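Local coordinates for beta-N-acetylglucosaminidase-like protein Glycoside hydrolase family 20 (Flavobacterium johnsoniae, PDB 6YHH) that probably hydrolyses terminal N-acetylglucosamine residues from chitin-derived oligosaccharides, as a chitobiase of glycoside hydrolase family 20, at residues A[356-368]-A[377-390]. Sequence-based numbering, arbitrary orientation. Where two conformers were deposited one is given.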
loop_
_atom_site.group_PDB
_atom_site.type_symbol
_atom_site.label_atom_id
_atom_site.label_comp_id
_atom_site.label_asym_id
_atom_site.label_seq_id
_atom_site.Cartn_x
_atom_site.Cartn_y
_atom_site.Cartn_z
ATOM N N LEU A 356 -4.909 -36.257 -6.489
ATOM C CA LEU A 356 -5.334 -35.062 -7.172
ATOM C C LEU A 356 -6.512 -35.356 -8.071
ATOM O O LEU A 356 -7.443 -34.552 -8.122
ATOM C CB LEU A 356 -4.171 -34.413 -7.950
ATOM C CG LEU A 356 -3.032 -33.939 -7.059
ATOM C CD1 LEU A 356 -1.889 -33.341 -7.907
ATOM C CD2 LEU A 356 -3.495 -32.974 -6.016
ATOM N N LYS A 357 -6.477 -36.507 -8.768
ATOM C CA LYS A 357 -7.566 -36.765 -9.726
ATOM C C LYS A 357 -8.904 -36.973 -8.988
ATOM O O LYS A 357 -9.987 -36.668 -9.506
ATOM C CB LYS A 357 -7.239 -37.984 -10.537
ATOM C CG LYS A 357 -8.167 -38.154 -11.765
ATOM C CD LYS A 357 -7.691 -39.122 -12.782
ATOM C CE LYS A 357 -8.529 -38.974 -14.033
ATOM N NZ LYS A 357 -7.955 -39.988 -14.945
ATOM N N LYS A 358 -8.843 -37.468 -7.771
ATOM C CA LYS A 358 -10.018 -37.691 -6.944
ATOM C C LYS A 358 -10.731 -36.329 -6.691
ATOM O O LYS A 358 -11.963 -36.266 -6.572
ATOM C CB LYS A 358 -9.592 -38.211 -5.600
ATOM C CG LYS A 358 -10.724 -38.621 -4.694
ATOM C CD LYS A 358 -10.210 -39.129 -3.353
ATOM C CE LYS A 358 -9.935 -38.005 -2.408
ATOM N NZ LYS A 358 -9.535 -38.428 -1.024
ATOM N N HIS A 359 -9.951 -35.244 -6.704
ATOM C CA HIS A 359 -10.512 -33.871 -6.561
ATOM C C HIS A 359 -10.765 -33.170 -7.891
ATOM O O HIS A 359 -11.105 -31.974 -7.886
ATOM C CB HIS A 359 -9.586 -33.043 -5.643
ATOM C CG HIS A 359 -9.471 -33.620 -4.259
ATOM N ND1 HIS A 359 -10.530 -33.616 -3.393
ATOM C CD2 HIS A 359 -8.477 -34.279 -3.631
ATOM C CE1 HIS A 359 -10.198 -34.271 -2.291
ATOM N NE2 HIS A 359 -8.952 -34.666 -2.396
ATOM N N GLY A 360 -10.515 -33.878 -8.984
ATOM C CA GLY A 360 -10.683 -33.380 -10.316
ATOM C C GLY A 360 -9.531 -32.568 -10.857
ATOM O O GLY A 360 -9.699 -31.724 -11.742
ATOM N N LYS A 361 -8.348 -32.832 -10.303
ATOM C CA LYS A 361 -7.159 -32.024 -10.684
ATOM C C LYS A 361 -6.140 -32.791 -11.431
ATOM O O LYS A 361 -5.881 -33.992 -11.182
ATOM C CB LYS A 361 -6.484 -31.450 -9.433
ATOM C CG LYS A 361 -7.442 -30.878 -8.413
ATOM C CD LYS A 361 -8.250 -29.705 -9.020
ATOM C CE LYS A 361 -9.208 -29.113 -8.019
ATOM N NZ LYS A 361 -10.174 -28.146 -8.627
ATOM N N GLN A 362 -5.570 -32.086 -12.376
ATOM C CA GLN A 362 -4.424 -32.542 -13.107
ATOM C C GLN A 362 -3.135 -32.099 -12.431
ATOM O O GLN A 362 -3.105 -31.061 -11.792
ATOM C CB GLN A 362 -4.428 -31.933 -14.489
ATOM C CG GLN A 362 -5.531 -32.492 -15.391
ATOM C CD GLN A 362 -5.857 -31.627 -16.587
ATOM O OE1 GLN A 362 -5.074 -31.484 -17.548
ATOM N NE2 GLN A 362 -7.057 -31.047 -16.562
ATOM N N LEU A 363 -2.099 -32.924 -12.561
ATOM C CA LEU A 363 -0.829 -32.727 -11.805
ATOM C C LEU A 363 0.165 -31.970 -12.611
ATOM O O LEU A 363 0.334 -32.199 -13.804
ATOM C CB LEU A 363 -0.263 -34.128 -11.444
ATOM C CG LEU A 363 0.963 -34.284 -10.527
ATOM C CD1 LEU A 363 0.904 -35.572 -9.778
ATOM C CD2 LEU A 363 2.237 -34.065 -11.348
ATOM N N MET A 364 0.820 -31.004 -11.962
ATOM C CA MET A 364 1.911 -30.244 -12.538
ATOM C C MET A 364 3.100 -30.312 -11.606
ATOM O O MET A 364 2.937 -30.363 -10.408
ATOM C CB MET A 364 1.401 -28.803 -12.732
ATOM C CG MET A 364 2.443 -27.882 -13.389
ATOM S SD MET A 364 1.678 -26.371 -13.956
ATOM C CE MET A 364 3.122 -25.547 -14.665
ATOM N N GLY A 365 4.281 -30.242 -12.164
ATOM C CA GLY A 365 5.494 -30.190 -11.370
ATOM C C GLY A 365 6.684 -29.619 -12.095
ATOM O O GLY A 365 6.730 -29.591 -13.343
ATOM N N TRP A 366 7.690 -29.201 -11.312
ATOM C CA TRP A 366 8.964 -28.764 -11.867
ATOM C C TRP A 366 9.640 -29.936 -12.614
ATOM O O TRP A 366 9.379 -31.106 -12.335
ATOM C CB TRP A 366 9.870 -28.264 -10.747
ATOM C CG TRP A 366 9.277 -27.069 -10.010
ATOM C CD1 TRP A 366 8.881 -27.050 -8.707
ATOM C CD2 TRP A 366 9.083 -25.721 -10.507
ATOM N NE1 TRP A 366 8.337 -25.830 -8.415
ATOM C CE2 TRP A 366 8.459 -24.996 -9.488
ATOM C CE3 TRP A 366 9.335 -25.057 -11.739
ATOM C CZ2 TRP A 366 8.116 -23.673 -9.614
ATOM C CZ3 TRP A 366 9.022 -23.731 -11.844
ATOM C CH2 TRP A 366 8.431 -23.039 -10.788
ATOM N N GLU A 367 10.432 -29.613 -13.615
ATOM C CA GLU A 367 10.899 -30.590 -14.606
ATOM C C GLU A 367 11.539 -31.853 -14.035
ATOM O O GLU A 367 11.557 -32.900 -14.728
ATOM C CB GLU A 367 11.839 -29.859 -15.574
ATOM C CG GLU A 367 13.162 -29.442 -14.955
ATOM C CD GLU A 367 14.029 -28.719 -15.923
ATOM O OE1 GLU A 367 13.630 -27.610 -16.314
ATOM O OE2 GLU A 367 15.118 -29.270 -16.274
ATOM N N GLU A 368 12.126 -31.778 -12.851
ATOM C CA GLU A 368 12.698 -32.980 -12.209
ATOM C C GLU A 368 11.776 -34.149 -12.131
ATOM O O GLU A 368 12.276 -35.318 -12.138
ATOM C CB GLU A 368 13.336 -32.719 -10.865
ATOM C CG GLU A 368 14.486 -31.713 -10.934
ATOM C CD GLU A 368 14.110 -30.262 -10.638
ATOM O OE1 GLU A 368 13.040 -29.815 -11.144
ATOM O OE2 GLU A 368 14.927 -29.554 -9.930
ATOM N N GLU A 377 -0.211 -37.217 -18.831
ATOM C CA GLU A 377 -1.195 -36.193 -18.463
ATOM C C GLU A 377 -0.595 -35.155 -17.468
ATOM O O GLU A 377 -1.268 -34.185 -17.177
ATOM C CB GLU A 377 -2.409 -36.802 -17.814
ATOM C CG GLU A 377 -3.102 -37.811 -18.764
ATOM C CD GLU A 377 -4.282 -38.490 -18.101
ATOM O OE1 GLU A 377 -4.406 -39.748 -18.101
ATOM O OE2 GLU A 377 -5.111 -37.742 -17.569
ATOM N N ALA A 378 0.577 -35.402 -16.932
ATOM C CA ALA A 378 1.265 -34.369 -16.027
ATOM C C ALA A 378 1.785 -33.212 -16.870
ATOM O O ALA A 378 2.330 -33.373 -17.995
ATOM C CB ALA A 378 2.408 -34.978 -15.274
ATOM N N ILE A 379 1.609 -31.999 -16.326
ATOM C CA ILE A 379 2.242 -30.817 -16.925
ATOM C C ILE A 379 3.644 -30.601 -16.390
ATOM O O ILE A 379 3.866 -30.652 -15.146
ATOM C CB ILE A 379 1.376 -29.607 -16.673
ATOM C CG1 ILE A 379 0.021 -29.889 -17.272
ATOM C CG2 ILE A 379 1.983 -28.373 -17.303
ATOM C CD1 ILE A 379 -0.991 -28.882 -17.010
ATOM N N VAL A 380 4.616 -30.404 -17.297
ATOM C CA VAL A 380 6.023 -30.307 -16.934
ATOM C C VAL A 380 6.373 -28.819 -16.901
ATOM O O VAL A 380 6.126 -28.127 -17.897
ATOM C CB VAL A 380 6.919 -31.063 -17.935
ATOM C CG1 VAL A 380 8.435 -30.799 -17.716
ATOM C CG2 VAL A 380 6.663 -32.528 -17.755
ATOM N N HIS A 381 6.969 -28.356 -15.798
ATOM C CA HIS A 381 7.318 -26.962 -15.656
ATOM C C HIS A 381 8.830 -26.830 -15.862
ATOM O O HIS A 381 9.628 -27.183 -15.005
ATOM C CB HIS A 381 6.834 -26.470 -14.284
ATOM C CG HIS A 381 6.707 -24.995 -14.190
ATOM N ND1 HIS A 381 6.056 -24.409 -13.138
ATOM C CD2 HIS A 381 7.147 -23.982 -14.994
ATOM C CE1 HIS A 381 6.065 -23.097 -13.291
ATOM N NE2 HIS A 381 6.745 -22.797 -14.390
ATOM N N SER A 382 9.208 -26.334 -17.050
ATOM C CA SER A 382 10.577 -26.207 -17.455
ATOM C C SER A 382 11.220 -24.948 -16.876
ATOM O O SER A 382 10.834 -23.828 -17.238
ATOM C CB SER A 382 10.636 -26.151 -18.998
ATOM O OG SER A 382 11.968 -25.993 -19.473
ATOM N N TRP A 383 12.258 -25.145 -16.068
ATOM C CA TRP A 383 12.910 -24.063 -15.329
ATOM C C TRP A 383 14.429 -24.024 -15.344
ATOM O O TRP A 383 15.021 -22.896 -15.136
ATOM C CB TRP A 383 12.427 -24.052 -13.891
ATOM C CG TRP A 383 13.045 -25.091 -13.011
ATOM C CD1 TRP A 383 12.593 -26.329 -12.808
ATOM C CD2 TRP A 383 14.174 -24.924 -12.124
ATOM N NE1 TRP A 383 13.358 -27.003 -11.873
ATOM C CE2 TRP A 383 14.338 -26.161 -11.423
ATOM C CE3 TRP A 383 15.082 -23.886 -11.875
ATOM C CZ2 TRP A 383 15.359 -26.360 -10.503
ATOM C CZ3 TRP A 383 16.062 -24.078 -10.928
ATOM C CH2 TRP A 383 16.228 -25.327 -10.291
ATOM N N ARG A 384 15.075 -25.140 -15.674
ATOM C CA ARG A 384 16.537 -25.210 -15.638
ATOM C C ARG A 384 17.171 -24.794 -16.927
ATOM O O ARG A 384 16.649 -25.044 -18.009
ATOM C CB ARG A 384 16.942 -26.603 -15.178
ATOM C CG ARG A 384 16.409 -26.938 -13.807
ATOM C CD ARG A 384 16.670 -28.355 -13.424
ATOM N NE ARG A 384 18.058 -28.534 -13.305
ATOM C CZ ARG A 384 18.596 -29.700 -13.592
ATOM N NH1 ARG A 384 17.800 -30.696 -14.042
ATOM N NH2 ARG A 384 19.905 -29.850 -13.450
ATOM N N GLY A 385 18.343 -24.204 -16.808
ATOM C CA GLY A 385 19.060 -23.651 -17.932
ATOM C C GLY A 385 20.517 -23.448 -17.531
ATOM O O GLY A 385 21.049 -24.177 -16.705
ATOM N N PRO A 386 21.177 -22.445 -18.073
ATOM C CA PRO A 386 22.607 -22.316 -17.789
ATOM C C PRO A 386 23.016 -22.126 -16.335
ATOM O O PRO A 386 24.078 -22.542 -15.945
ATOM C CB PRO A 386 23.040 -21.110 -18.658
ATOM C CG PRO A 386 21.751 -20.334 -18.871
ATOM C CD PRO A 386 20.702 -21.436 -19.018
ATOM N N ASN A 387 22.170 -21.493 -15.537
ATOM C CA ASN A 387 22.447 -21.385 -14.091
ATOM C C ASN A 387 22.535 -22.750 -13.363
ATOM O O ASN A 387 23.130 -22.835 -12.288
ATOM C CB ASN A 387 21.402 -20.522 -13.378
ATOM C CG ASN A 387 21.403 -19.082 -13.807
ATOM O OD1 ASN A 387 22.336 -18.579 -14.463
ATOM N ND2 ASN A 387 20.331 -18.385 -13.486
ATOM N N GLU A 388 21.954 -23.783 -13.940
ATOM C CA GLU A 388 21.931 -25.189 -13.434
ATOM C C GLU A 388 22.779 -26.081 -14.303
ATOM O O GLU A 388 22.728 -27.301 -14.194
ATOM C CB GLU A 388 20.459 -25.658 -13.399
ATOM C CG GLU A 388 19.531 -24.873 -12.490
ATOM C CD GLU A 388 19.191 -23.459 -12.902
ATOM O OE1 GLU A 388 18.890 -23.231 -14.119
ATOM O OE2 GLU A 388 19.130 -22.575 -11.986
ATOM N N GLY A 389 23.578 -25.458 -15.174
ATOM C CA GLY A 389 24.469 -26.176 -16.105
ATOM C C GLY A 389 23.835 -26.827 -17.296
ATOM O O GLY A 389 24.439 -27.735 -17.917
ATOM N N MET A 390 22.626 -26.380 -17.636
ATOM C CA MET A 390 21.840 -26.943 -18.726
ATOM C C MET A 390 21.722 -25.950 -19.860
ATOM O O MET A 390 22.110 -24.801 -19.727
ATOM C CB MET A 390 20.442 -27.234 -18.228
ATOM C CG MET A 390 20.127 -28.699 -18.082
ATOM S SD MET A 390 19.485 -28.977 -16.446
ATOM C CE MET A 390 21.068 -29.610 -15.867
HETATM O O HOH W 1 -3.336 -33.190 -18.495
HETATM O O HOH W 2 -2.400 -34.807 -14.706
#
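E367, just past the end of strand 362-366, reaches over to the chain that leaves the neighbouring parallel strand 379-382. Its CB lies near H381 O, with V380 CG1 a little farther off; E367 CG, set between the backbone N and carbonyl carbon (chi1 70°), passes W383 CD1 at 3.8 Å; the extended chain then brings CD against R384 CG. E367 OE1 takes two backbone N-H groups, W383 N at 2.8 Å nearly along the C-O axis and R384 N at 2.9 Å from above the carboxylate plane, besides a bond with S395; OE2 rests on R384 CD and makes a long salt bridge to NH1. Cut back to an alanine, the residue would lose its carboxylate, probably leaving both amides without their acceptor and the turn into R384 freer to move. Earlier along the strands, I379 N to L363 O, G365 N to I379 O and H381 N to G365 O zip this part of the catalytic barrel. H381 is sandwiched: W366 stacks offset on one face, planes at 16°, and M364 CE meets the other, 3.5 Å from H381 ND1. E368 OE1 receives W383 NE1 at 2.9 Å in the indole plane, while its OE2 bonds E317 N. Carboxylates thus fix both backbone and indole of W383, whose side chain lies about 4 Å from that of E317, the predicted proton donor.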